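Local coordinates for protein acetyl-CoA acetyltransferase (Elizabethkingia anophelis NUHP1, PDB 6BN2) that probably catalyses the thiolase reaction that joins two acetyl-CoA molecules into acetoacetyl-CoA, and its reversal, as a homotetrameric acetyl-CoA C-acetyltransferase, at residues A[41-44]-A[45-49]; A[177-180]-A[181-185]; A[248-251]-A[252-255]; A[362-365]-A[366-370]. All coordinates share one frame; numbering follows the deposited sequence.

How the interactions relate
Following the chain from its N terminus, the four interactions come in series, none nested in or crossing another, and each joins residues only one helical or loop turn apart. Interaction 1 lies on helix 34-48, which packs on strands of the large mixed sheet. Interaction 2 starts helix 179-198, and interaction 3 folds the loop leading into strand 258-268; these two touch, D183 OD1 receiving N253 ND2 and R179 packing on T250, which ties the helix start to the calcium-bearing loop. Interaction 4, on helix 358-375 of the C-terminal family region, lies near the centre of the chain, its nearest atoms about 8 Å from interaction 1 and about 9 Å from interaction 3.

Interaction 1 of 4, residues A[41-44]-A[45-49]; sequences AIKG and ALDKI
K43 and D47, one turn apart on the outer face of helix 34-48, form an i to i+4 salt bridge in which K43 NZ lies 2.8 Å from D47 OD2. The oxygen receives the ammonium on its syn lone pair. The lysine reaches it with CG anti to the backbone N (chi1 180°) and a nearly straight chain that turns only at its last torsion (chi4 -62°), carrying NZ over to the carboxylate. One water closes the pair into a ring: it accepts from K43 NZ and donates to D47 OD1 at 2.9 Å, so both carboxylate oxygens are engaged. Beneath this exposed pair runs the regular i to i+4 ladder of an alpha-helix, D47 N giving a 2.8 Å bond to K43 O and L46 N a 3.0 Å bond to I42 O. The helix is amphipathic and lies against the mixed sheet of the thiolase fold: A41 and A45 rest on strand 258-268, A45 also on V18, and I42 on strand 59-62. Along this buried side, I42 CG2 and L46 CD1 come within 4.4 Å of each other, a loose apolar contact; both residues also pack on L83. Near the helix end, K48 N donates to G44 O, and the lysine's CG lies beside that carbonyl before its chain bends off towards a salt bridge with E204.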
ATOM      1  N   ALA A  41       2.880  -8.721  16.266  1.00 13.09           N
ATOM      2  CA  ALA A  41       4.093  -7.915  16.214  1.00 13.76           C
ATOM      3  C   ALA A  41       3.833  -6.509  16.740  1.00 13.51           C
ATOM      4  O   ALA A  41       4.634  -5.970  17.513  1.00 14.67           O
ATOM      5  CB  ALA A  41       4.646  -7.872  14.782  1.00 13.11           C
ATOM      6  N   ILE A  42       2.712  -5.899  16.339  1.00 13.27           N
ATOM      7  CA  ILE A  42       2.429  -4.542  16.797  1.00 12.94           C
ATOM      8  C   ILE A  42       2.231  -4.525  18.305  1.00 14.52           C
ATOM      9  O   ILE A  42       2.771  -3.663  19.007  1.00 14.94           O
ATOM     10  CB  ILE A  42       1.203  -3.966  16.067  1.00 12.11           C
ATOM     11  CG1 ILE A  42       1.492  -3.781  14.582  1.00 12.70           C
ATOM     12  CG2 ILE A  42       0.815  -2.624  16.696  1.00 12.80           C
ATOM     13  CD1 ILE A  42       0.206  -3.466  13.763  1.00 13.98           C
ATOM     14  N   LYS A  43       1.443  -5.470  18.833  1.00 14.66           N
ATOM     15  CA  LYS A  43       1.246  -5.503  20.276  1.00 15.77           C
ATOM     16  C   LYS A  43       2.569  -5.732  20.988  1.00 15.89           C
ATOM     17  O   LYS A  43       2.845  -5.112  22.016  1.00 16.78           O
ATOM     18  CB  LYS A  43       0.244  -6.589  20.659  1.00 16.16           C
ATOM     19  CG  LYS A  43       0.012  -6.662  22.169  1.00 18.08           C
ATOM     20  CD  LYS A  43      -1.243  -7.438  22.504  1.00 23.01           C
ATOM     21  CE  LYS A  43      -1.563  -7.312  23.997  1.00 29.67           C
ATOM     22  NZ  LYS A  43      -0.474  -7.901  24.810  1.00 32.99           N
ATOM     23  N   GLY A  44       3.426  -6.579  20.413  1.00 14.86           N
ATOM     24  CA  GLY A  44       4.733  -6.809  21.013  1.00 16.82           C
ATOM     25  C   GLY A  44       5.573  -5.552  21.072  1.00 15.72           C
ATOM     26  O   GLY A  44       6.254  -5.296  22.072  1.00 18.42           O
ATOM     27  N   ALA A  45       5.518  -4.739  20.013  1.00 15.25           N
ATOM     28  CA  ALA A  45       6.293  -3.503  19.988  1.00 15.32           C
ATOM     29  C   ALA A  45       5.783  -2.517  21.033  1.00 16.70           C
ATOM     30  O   ALA A  45       6.583  -1.851  21.703  1.00 19.86           O
ATOM     31  CB  ALA A  45       6.248  -2.883  18.590  1.00 15.53           C
ATOM     32  N   LEU A  46       4.461  -2.425  21.200  1.00 15.09           N
ATOM     33  CA  LEU A  46       3.918  -1.560  22.250  1.00 16.34           C
ATOM     34  C   LEU A  46       4.289  -2.073  23.634  1.00 19.78           C
ATOM     35  O   LEU A  46       4.654  -1.292  24.525  1.00 20.91           O
ATOM     36  CB  LEU A  46       2.399  -1.468  22.133  1.00 17.92           C
ATOM     37  CG  LEU A  46       1.868  -0.892  20.821  1.00 24.32           C
ATOM     38  CD1 LEU A  46       0.333  -0.986  20.804  1.00 25.01           C
ATOM     39  CD2 LEU A  46       2.341   0.531  20.653  1.00 24.19           C
ATOM     40  N   ASP A  47       4.180  -3.386  23.835  1.00 17.95           N
ATOM     41  CA  ASP A  47       4.410  -3.978  25.150  1.00 18.18           C
ATOM     42  C   ASP A  47       5.852  -3.798  25.618  1.00 21.03           C
ATOM     43  O   ASP A  47       6.093  -3.684  26.827  1.00 22.10           O
ATOM     44  CB  ASP A  47       4.046  -5.467  25.120  1.00 17.22           C
ATOM     45  CG  ASP A  47       2.533  -5.727  25.171  1.00 21.82           C
ATOM     46  OD1 ASP A  47       1.747  -4.803  25.478  1.00 26.13           O
ATOM     47  OD2 ASP A  47       2.126  -6.888  24.917  1.00 27.53           O
ATOM     48  N   LYS A  48       6.821  -3.782  24.690  1.00 21.08           N
ATOM     49  CA  LYS A  48       8.227  -3.645  25.070  1.00 20.12           C
ATOM     50  C   LYS A  48       8.493  -2.349  25.814  1.00 23.14           C
ATOM     51  O   LYS A  48       9.400  -2.289  26.654  1.00 25.30           O
ATOM     52  CB  LYS A  48       9.138  -3.685  23.835  1.00 21.30           C
ATOM     53  CG  LYS A  48       9.333  -5.063  23.222  1.00 23.77           C
ATOM     54  CD  LYS A  48      10.311  -5.914  24.030  1.00 25.81           C
ATOM     55  CE  LYS A  48      10.522  -7.280  23.368  1.00 26.22           C
ATOM     56  NZ  LYS A  48      11.437  -8.163  24.181  1.00 28.32           N
ATOM     57  N   ILE A  49       7.742  -1.297  25.500  1.00 21.83           N
ATOM     58  CA  ILE A  49       7.940   0.012  26.098  1.00 22.83           C
ATOM     59  C   ILE A  49       6.735   0.455  26.922  1.00 23.81           C
ATOM     60  O   ILE A  49       6.649   1.625  27.304  1.00 25.16           O
ATOM     61  CB  ILE A  49       8.288   1.057  25.022  1.00 24.97           C
ATOM     62  CG1 ILE A  49       7.277   0.998  23.871  1.00 22.00           C
ATOM     63  CG2 ILE A  49       9.688   0.786  24.474  1.00 26.73           C
ATOM     64  CD1 ILE A  49       7.412   2.139  22.870  1.00 24.30           C
TER
HETATM   65  O   HOH W   1      -0.371  -5.746  27.206  1.00 57.52           O

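Interaction 2 of 4, residues A[177-180]-A[181-185]; sequences ITRE and EQDAF
T178 and E181 exchange two hydrogen bonds at the start of helix 179-198. The hydroxyl oxygen T178 OG1 accepts from E181 N at 3.1 Å, and the glutamate returns the bond, OE1 taking T178 N at 3.0 Å in a nearly straight line but from above the carboxylate plane. With T178 OG1 set between its own backbone N and carbonyl carbon (chi1 67°), the hydroxyl faces the first turn. This reciprocal pair is a capping box, T178 being the N-cap, and it supplies partners to amides at a helix end where the usual carbonyls are missing. A further polar tie comes from Q182, whose NE2 reaches back to I177 O at 3.3 Å, and weakly to T248 OG1; I177 O lies in the amide plane of the glutamine, yet NE2 stands well above the plane of the carbonyl. The salt bridge belongs to R179 and D183. NE meets D183 OD2 at 2.8 Å, in the guanidinium plane and on the syn side but tilted 33° out of the carboxylate plane, the two planes being 81° apart. NH2 of the arginine bonds the carbonyls of I235 and L238, and D183 OD1 receives N253 ND2. Apolar contact is slight: I177 CG2 meets Q182 CG at 3.8 Å where the two side chains cross at about a right angle, and the isoleucine also packs on L332 and A333 of helix 328-338.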
ATOM      1  N   ILE A 177      29.091 -15.813 -10.372  1.00 24.49           N
ATOM      2  CA  ILE A 177      28.866 -16.385  -9.051  1.00 23.55           C
ATOM      3  C   ILE A 177      28.447 -17.832  -9.252  1.00 25.47           C
ATOM      4  O   ILE A 177      27.397 -18.102  -9.840  1.00 23.09           O
ATOM      5  CB  ILE A 177      27.807 -15.597  -8.273  1.00 22.34           C
ATOM      6  CG1 ILE A 177      28.291 -14.144  -8.129  1.00 24.67           C
ATOM      7  CG2 ILE A 177      27.561 -16.265  -6.922  1.00 21.68           C
ATOM      8  CD1 ILE A 177      27.214 -13.164  -7.704  1.00 22.64           C
ATOM      9  N   THR A 178      29.266 -18.758  -8.779  1.00 24.06           N
ATOM     10  CA  THR A 178      29.100 -20.162  -9.127  1.00 24.55           C
ATOM     11  C   THR A 178      28.140 -20.873  -8.177  1.00 23.73           C
ATOM     12  O   THR A 178      27.806 -20.385  -7.096  1.00 22.90           O
ATOM     13  CB  THR A 178      30.451 -20.877  -9.108  1.00 27.46           C
ATOM     14  OG1 THR A 178      30.950 -20.927  -7.764  1.00 25.61           O
ATOM     15  CG2 THR A 178      31.463 -20.151  -9.988  1.00 27.09           C
ATOM     16  N   ARG A 179      27.722 -22.072  -8.597  1.00 21.47           N
ATOM     17  CA  ARG A 179      26.941 -22.956  -7.733  1.00 22.73           C
ATOM     18  C   ARG A 179      27.646 -23.196  -6.402  1.00 22.61           C
ATOM     19  O   ARG A 179      27.028 -23.122  -5.331  1.00 22.54           O
ATOM     20  CB  ARG A 179      26.688 -24.278  -8.469  1.00 26.84           C
ATOM     21  CG  ARG A 179      26.309 -25.471  -7.586  1.00 29.22           C
ATOM     22  CD  ARG A 179      24.927 -25.267  -7.004  1.00 26.68           C
ATOM     23  NE  ARG A 179      24.480 -26.392  -6.173  1.00 26.64           N
ATOM     24  CZ  ARG A 179      23.821 -27.450  -6.636  1.00 28.66           C
ATOM     25  NH1 ARG A 179      23.556 -27.559  -7.936  1.00 28.93           N
ATOM     26  NH2 ARG A 179      23.426 -28.402  -5.804  1.00 27.99           N
ATOM     27  N   GLU A 180      28.950 -23.486  -6.453  1.00 23.76           N
ATOM     28  CA  GLU A 180      29.687 -23.770  -5.225  1.00 22.67           C
ATOM     29  C   GLU A 180      29.719 -22.559  -4.302  1.00 22.26           C
ATOM     30  O   GLU A 180      29.595 -22.699  -3.078  1.00 22.28           O
ATOM     31  CB  GLU A 180      31.108 -24.226  -5.557  1.00 26.49           C
ATOM     32  CG  GLU A 180      31.193 -25.601  -6.220  1.00 34.81           C
ATOM     33  CD  GLU A 180      30.796 -25.620  -7.700  1.00 44.57           C
ATOM     34  OE1 GLU A 180      30.623 -24.539  -8.323  1.00 32.99           O
ATOM     35  OE2 GLU A 180      30.660 -26.739  -8.242  1.00 50.63           O
ATOM     36  N   GLU A 181      29.884 -21.358  -4.868  1.00 21.16           N
ATOM     37  CA  GLU A 181      29.897 -20.160  -4.032  1.00 20.75           C
ATOM     38  C   GLU A 181      28.534 -19.908  -3.405  1.00 19.63           C
ATOM     39  O   GLU A 181      28.449 -19.521  -2.232  1.00 19.31           O
ATOM     40  CB  GLU A 181      30.348 -18.946  -4.850  1.00 20.48           C
ATOM     41  CG  GLU A 181      31.824 -19.021  -5.243  1.00 22.39           C
ATOM     42  CD  GLU A 181      32.203 -18.097  -6.401  1.00 28.60           C
ATOM     43  OE1 GLU A 181      31.307 -17.473  -7.024  1.00 27.70           O
ATOM     44  OE2 GLU A 181      33.412 -18.000  -6.702  1.00 30.47           O
ATOM     45  N   GLN A 182      27.457 -20.111  -4.172  1.00 18.79           N
ATOM     46  CA  GLN A 182      26.116 -19.936  -3.625  1.00 18.13           C
ATOM     47  C   GLN A 182      25.844 -20.940  -2.515  1.00 19.14           C
ATOM     48  O   GLN A 182      25.235 -20.604  -1.491  1.00 19.03           O
ATOM     49  CB  GLN A 182      25.080 -20.071  -4.739  1.00 18.74           C
ATOM     50  CG  GLN A 182      25.154 -18.940  -5.744  1.00 19.73           C
ATOM     51  CD  GLN A 182      24.219 -19.139  -6.913  1.00 23.31           C
ATOM     52  OE1 GLN A 182      23.045 -19.462  -6.732  1.00 21.94           O
ATOM     53  NE2 GLN A 182      24.731 -18.945  -8.121  1.00 21.58           N
ATOM     54  N   ASP A 183      26.283 -22.185  -2.704  1.00 19.41           N
ATOM     55  CA  ASP A 183      26.079 -23.193  -1.668  1.00 22.31           C
ATOM     56  C   ASP A 183      26.861 -22.854  -0.405  1.00 20.45           C
ATOM     57  O   ASP A 183      26.356 -23.035   0.707  1.00 21.52           O
ATOM     58  CB  ASP A 183      26.465 -24.576  -2.196  1.00 24.54           C
ATOM     59  CG  ASP A 183      25.381 -25.184  -3.072  1.00 25.12           C
ATOM     60  OD1 ASP A 183      24.279 -24.586  -3.169  1.00 24.58           O
ATOM     61  OD2 ASP A 183      25.625 -26.258  -3.666  1.00 24.44           O
ATOM     62  N   ALA A 184      28.094 -22.366  -0.556  1.00 20.95           N
ATOM     63  CA  ALA A 184      28.884 -21.992   0.613  1.00 22.94           C
ATOM     64  C   ALA A 184      28.241 -20.829   1.354  1.00 20.72           C
ATOM     65  O   ALA A 184      28.218 -20.809   2.592  1.00 21.03           O
ATOM     66  CB  ALA A 184      30.317 -21.648   0.195  1.00 22.45           C
ATOM     67  N   PHE A 185      27.712 -19.849   0.613  1.00 18.65           N
ATOM     68  CA  PHE A 185      26.992 -18.747   1.241  1.00 18.20           C
ATOM     69  C   PHE A 185      25.776 -19.257   2.003  1.00 20.43           C
ATOM     70  O   PHE A 185      25.518 -18.831   3.140  1.00 16.96           O
ATOM     71  CB  PHE A 185      26.582 -17.717   0.171  1.00 16.74           C
ATOM     72  CG  PHE A 185      25.824 -16.515   0.711  1.00 19.81           C
ATOM     73  CD1 PHE A 185      26.476 -15.305   0.913  1.00 23.29           C
ATOM     74  CD2 PHE A 185      24.462 -16.594   0.996  1.00 18.63           C
ATOM     75  CE1 PHE A 185      25.794 -14.193   1.399  1.00 23.70           C
ATOM     76  CE2 PHE A 185      23.774 -15.495   1.490  1.00 19.27           C
ATOM     77  CZ  PHE A 185      24.446 -14.285   1.684  1.00 20.10           C
TER

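Interaction 3 of 4, residues A[248-251]-A[252-255]; sequences TVTA and ANAS. With CA (calcium ion), chain B.
A252 N meets T250 OG1 at 3.1 Å in a weak hydrogen bond, part of a compact loop that turns the chain towards strand 258-268 and carries a calcium site. The same hydroxyl oxygen takes the next amide, N253 N, at 3.2 Å, in an ST motif where one side chain serves two successive N-H groups. The side chain of N253 returns across the turn at about a right angle to T250. Its CG lies between the backbone N and carbonyl carbon (chi1 69°), which brings the amide back over the preceding residues: OD1 accepts T250 N at 2.9 Å from above its carbonyl plane, and ND2 gives a straight bond (167°) to T248 O at 3.0 Å, in the carbonyl plane. The amide is thus held by T248 and T250 earlier in the loop, and by helix 179-198 as well. A254 N then completes the motif on T250 O at 3.0 Å. A254 CB packs beside V249 CG1. Beyond, one water links the carbonyl oxygens of A251 and S255. Y190 OH and another water also bind the calcium ion, A252 belongs to the same site, and A254 O binds the ion at 2.5 Å.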
ATOM      1  N   THR A 248      22.461 -22.867 -11.301  1.00 28.75           N
ATOM      2  CA  THR A 248      23.161 -22.662 -10.037  1.00 27.49           C
ATOM      3  C   THR A 248      22.236 -22.545  -8.835  1.00 27.86           C
ATOM      4  O   THR A 248      22.665 -22.873  -7.724  1.00 24.67           O
ATOM      5  CB  THR A 248      24.055 -21.406 -10.092  1.00 27.58           C
ATOM      6  OG1 THR A 248      23.239 -20.230 -10.222  1.00 26.43           O
ATOM      7  CG2 THR A 248      25.051 -21.464 -11.249  1.00 30.16           C
ATOM      8  N   VAL A 249      20.991 -22.105  -9.008  1.00 24.35           N
ATOM      9  CA  VAL A 249      20.087 -21.821  -7.900  1.00 22.50           C
ATOM     10  C   VAL A 249      19.316 -23.085  -7.542  1.00 22.78           C
ATOM     11  O   VAL A 249      18.773 -23.763  -8.423  1.00 24.09           O
ATOM     12  CB  VAL A 249      19.130 -20.672  -8.273  1.00 21.78           C
ATOM     13  CG1 VAL A 249      18.140 -20.403  -7.134  1.00 20.18           C
ATOM     14  CG2 VAL A 249      19.926 -19.407  -8.643  1.00 21.93           C
ATOM     15  N   THR A 250      19.261 -23.406  -6.245  1.00 22.69           N
ATOM     16  CA  THR A 250      18.568 -24.600  -5.765  1.00 22.96           C
ATOM     17  C   THR A 250      17.572 -24.227  -4.676  1.00 21.33           C
ATOM     18  O   THR A 250      17.512 -23.087  -4.207  1.00 22.36           O
ATOM     19  CB  THR A 250      19.525 -25.646  -5.184  1.00 23.47           C
ATOM     20  OG1 THR A 250      20.041 -25.150  -3.941  1.00 25.08           O
ATOM     21  CG2 THR A 250      20.679 -25.953  -6.141  1.00 26.30           C
ATOM     22  N   ALA A 251      16.804 -25.231  -4.244  1.00 23.31           N
ATOM     23  CA  ALA A 251      15.873 -25.008  -3.142  1.00 24.74           C
ATOM     24  C   ALA A 251      16.602 -24.637  -1.860  1.00 26.26           C
ATOM     25  O   ALA A 251      16.040 -23.939  -1.008  1.00 26.54           O
ATOM     26  CB  ALA A 251      15.008 -26.253  -2.916  1.00 28.86           C
ATOM     27  N   ALA A 252      17.844 -25.097  -1.697  1.00 24.10           N
ATOM     28  CA  ALA A 252      18.589 -24.817  -0.475  1.00 23.40           C
ATOM     29  C   ALA A 252      19.300 -23.480  -0.491  1.00 23.55           C
ATOM     30  O   ALA A 252      19.478 -22.882   0.575  1.00 22.12           O
ATOM     31  CB  ALA A 252      19.632 -25.905  -0.212  1.00 22.17           C
ATOM     32  N   ASN A 253      19.752 -23.002  -1.650  1.00 21.32           N
ATOM     33  CA  ASN A 253      20.485 -21.739  -1.665  1.00 18.50           C
ATOM     34  C   ASN A 253      19.613 -20.567  -2.096  1.00 18.54           C
ATOM     35  O   ASN A 253      20.081 -19.423  -2.101  1.00 18.41           O
ATOM     36  CB  ASN A 253      21.784 -21.868  -2.509  1.00 21.20           C
ATOM     37  CG  ASN A 253      21.543 -22.028  -4.016  1.00 21.26           C
ATOM     38  OD1 ASN A 253      20.575 -21.510  -4.569  1.00 21.34           O
ATOM     39  ND2 ASN A 253      22.475 -22.709  -4.691  1.00 22.51           N
ATOM     40  N   ALA A 254      18.343 -20.822  -2.391  1.00 19.67           N
ATOM     41  CA  ALA A 254      17.322 -19.792  -2.504  1.00 21.24           C
ATOM     42  C   ALA A 254      16.595 -19.682  -1.173  1.00 24.19           C
ATOM     43  O   ALA A 254      16.593 -20.613  -0.366  1.00 30.20           O
ATOM     44  CB  ALA A 254      16.327 -20.143  -3.610  1.00 20.41           C
ATOM     45  N   SER A 255      15.976 -18.533  -0.934  1.00 21.79           N
ATOM     46  CA  SER A 255      15.120 -18.426   0.231  0.64 23.40           C
ATOM     47  C   SER A 255      13.860 -19.264   0.020  1.00 25.45           C
ATOM     48  O   SER A 255      13.598 -19.796  -1.066  1.00 28.51           O
ATOM     49  CB  SER A 255      14.763 -16.964   0.519  0.64 24.74           C
ATOM     50  OG  SER A 255      14.019 -16.380  -0.543  0.64 26.01           O
TER
HETATM   51 CA    CA B 401      16.736 -22.282   1.508  0.67 40.60          CA
HETATM   52  O   HOH W   2      13.695 -22.506  -1.728  1.00 30.56           O
HETATM   53  O   HOH W   3      16.039 -22.161   3.660  1.00 44.37           O

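Interaction 4 of 4, residues A[362-365]-A[366-370]; sequences GSRI and IVTLI
R364 sets out with CG anti to its amide nitrogen (chi1 -163°), then folds at chi2 and chi3 (-65° at the latter), curling the guanidinium forward along helix 358-375 to the hydroxyl of T368, one turn on. Such an i to i+4 side-chain bond, laid over the regular alpha-helical ladder, joins residues of a buried helix in the C-terminal half of the thiolase fold. NH1 gives T368 OG1 a 2.9 Å bond, the oxygen lying at the edge of the guanidinium and in its plane. E205 OE1 is a second partner of that oxygen, so the hydroxyl bridges the arginine and E205. I365 CG2 lies 3.6 Å above one face of the R364 guanidinium, towards its rim. In the backbone, S363 O takes V367 N at 3.1 Å in the carbonyl plane, and I366 N only weakly. The helix rests on the sheet: R364 on R19 and M22, I366 on L264 and I395, L369 on I397; S363 OG is hydrogen-bonded to S262 OG and S360 O. The carbonyl of G362 has no hydrogen-bond partner in the model, and the ethyl branch of I366 lies against it, CG1 at 3.5 Å from G362 O.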
ATOM      1  N   GLY A 362      11.393  -6.564   4.864  1.00 12.10           N
ATOM      2  CA  GLY A 362      12.048  -5.268   4.796  1.00 13.90           C
ATOM      3  C   GLY A 362      12.103  -4.532   6.119  1.00 12.67           C
ATOM      4  O   GLY A 362      13.046  -3.769   6.370  1.00 12.17           O
ATOM      5  N   SER A 363      11.092  -4.719   6.973  1.00 12.00           N
ATOM      6  CA  SER A 363      11.205  -4.216   8.337  1.00 13.43           C
ATOM      7  C   SER A 363      11.892  -5.210   9.266  1.00 13.73           C
ATOM      8  O   SER A 363      12.567  -4.788  10.207  1.00 13.48           O
ATOM      9  CB  SER A 363       9.819  -3.830   8.889  1.00 14.51           C
ATOM     10  OG  SER A 363       8.807  -4.760   8.515  1.00 13.31           O
ATOM     11  N   ARG A 364      11.744  -6.518   9.011  1.00 12.03           N
ATOM     12  CA  ARG A 364      12.388  -7.522   9.855  1.00 12.36           C
ATOM     13  C   ARG A 364      13.903  -7.318   9.897  1.00 11.82           C
ATOM     14  O   ARG A 364      14.521  -7.397  10.971  1.00 13.98           O
ATOM     15  CB  ARG A 364      12.013  -8.915   9.336  1.00 12.02           C
ATOM     16  CG  ARG A 364      12.254 -10.064  10.328  1.00 13.26           C
ATOM     17  CD  ARG A 364      13.742 -10.435  10.434  1.00 16.77           C
ATOM     18  NE  ARG A 364      14.265 -10.982   9.178  1.00 15.56           N
ATOM     19  CZ  ARG A 364      15.557 -11.226   8.953  1.00 18.61           C
ATOM     20  NH1 ARG A 364      16.468 -10.927   9.875  1.00 18.11           N
ATOM     21  NH2 ARG A 364      15.944 -11.751   7.800  1.00 17.74           N
ATOM     22  N   ILE A 365      14.526  -7.037   8.744  1.00 12.74           N
ATOM     23  CA  ILE A 365      15.982  -6.881   8.759  1.00 14.10           C
ATOM     24  C   ILE A 365      16.414  -5.619   9.512  1.00 13.99           C
ATOM     25  O   ILE A 365      17.534  -5.578  10.029  1.00 13.77           O
ATOM     26  CB  ILE A 365      16.579  -6.912   7.334  1.00 11.69           C
ATOM     27  CG1 ILE A 365      16.088  -5.753   6.463  1.00 11.05           C
ATOM     28  CG2 ILE A 365      16.304  -8.285   6.677  1.00 15.30           C
ATOM     29  CD1 ILE A 365      16.797  -5.719   5.075  1.00 13.90           C
ATOM     30  N   ILE A 366      15.541  -4.612   9.631  1.00 13.56           N
ATOM     31  CA  ILE A 366      15.846  -3.466  10.492  1.00 12.87           C
ATOM     32  C   ILE A 366      15.822  -3.875  11.961  1.00 13.47           C
ATOM     33  O   ILE A 366      16.697  -3.479  12.748  1.00 13.38           O
ATOM     34  CB  ILE A 366      14.855  -2.320  10.229  1.00 13.21           C
ATOM     35  CG1 ILE A 366      14.849  -1.944   8.748  1.00 14.29           C
ATOM     36  CG2 ILE A 366      15.241  -1.110  11.066  1.00 13.89           C
ATOM     37  CD1 ILE A 366      13.764  -0.891   8.419  1.00 11.83           C
ATOM     38  N   VAL A 367      14.805  -4.645  12.358  1.00 12.94           N
ATOM     39  CA  VAL A 367      14.729  -5.172  13.724  1.00 13.01           C
ATOM     40  C   VAL A 367      16.005  -5.936  14.056  1.00 13.72           C
ATOM     41  O   VAL A 367      16.643  -5.711  15.097  1.00 13.73           O
ATOM     42  CB  VAL A 367      13.486  -6.071  13.879  1.00 11.81           C
ATOM     43  CG1 VAL A 367      13.432  -6.689  15.293  1.00 13.03           C
ATOM     44  CG2 VAL A 367      12.197  -5.278  13.594  1.00 15.07           C
ATOM     45  N   THR A 368      16.416  -6.827  13.150  1.00 11.90           N
ATOM     46  CA  THR A 368      17.619  -7.614  13.392  1.00 13.74           C
ATOM     47  C   THR A 368      18.862  -6.732  13.432  1.00 14.34           C
ATOM     48  O   THR A 368      19.717  -6.911  14.306  1.00 15.09           O
ATOM     49  CB  THR A 368      17.743  -8.696  12.320  1.00 16.66           C
ATOM     50  OG1 THR A 368      16.614  -9.569  12.429  1.00 17.04           O
ATOM     51  CG2 THR A 368      19.031  -9.506  12.492  1.00 15.30           C
ATOM     52  N   LEU A 369      18.970  -5.777  12.502  1.00 13.50           N
ATOM     53  CA  LEU A 369      20.126  -4.873  12.469  1.00 14.25           C
ATOM     54  C   LEU A 369      20.279  -4.107  13.779  1.00 14.09           C
ATOM     55  O   LEU A 369      21.396  -3.957  14.286  1.00 14.18           O
ATOM     56  CB  LEU A 369      19.982  -3.899  11.296  1.00 13.44           C
ATOM     57  CG  LEU A 369      21.108  -2.869  11.185  1.00 13.56           C
ATOM     58  CD1 LEU A 369      22.436  -3.562  10.870  1.00 15.34           C
ATOM     59  CD2 LEU A 369      20.778  -1.867  10.083  1.00 14.80           C
ATOM     60  N   ILE A 370      19.174  -3.596  14.337  1.00 13.84           N
ATOM     61  CA  ILE A 370      19.252  -2.884  15.620  1.00 13.61           C
ATOM     62  C   ILE A 370      19.960  -3.740  16.656  1.00 16.20           C
ATOM     63  O   ILE A 370      20.830  -3.271  17.406  1.00 16.37           O
ATOM     64  CB  ILE A 370      17.842  -2.487  16.096  1.00 15.18           C
ATOM     65  CG1 ILE A 370      17.313  -1.363  15.210  1.00 14.78           C
ATOM     66  CG2 ILE A 370      17.860  -2.090  17.592  1.00 17.66           C
ATOM     67  CD1 ILE A 370      15.797  -1.159  15.318  1.00 15.08           C
TER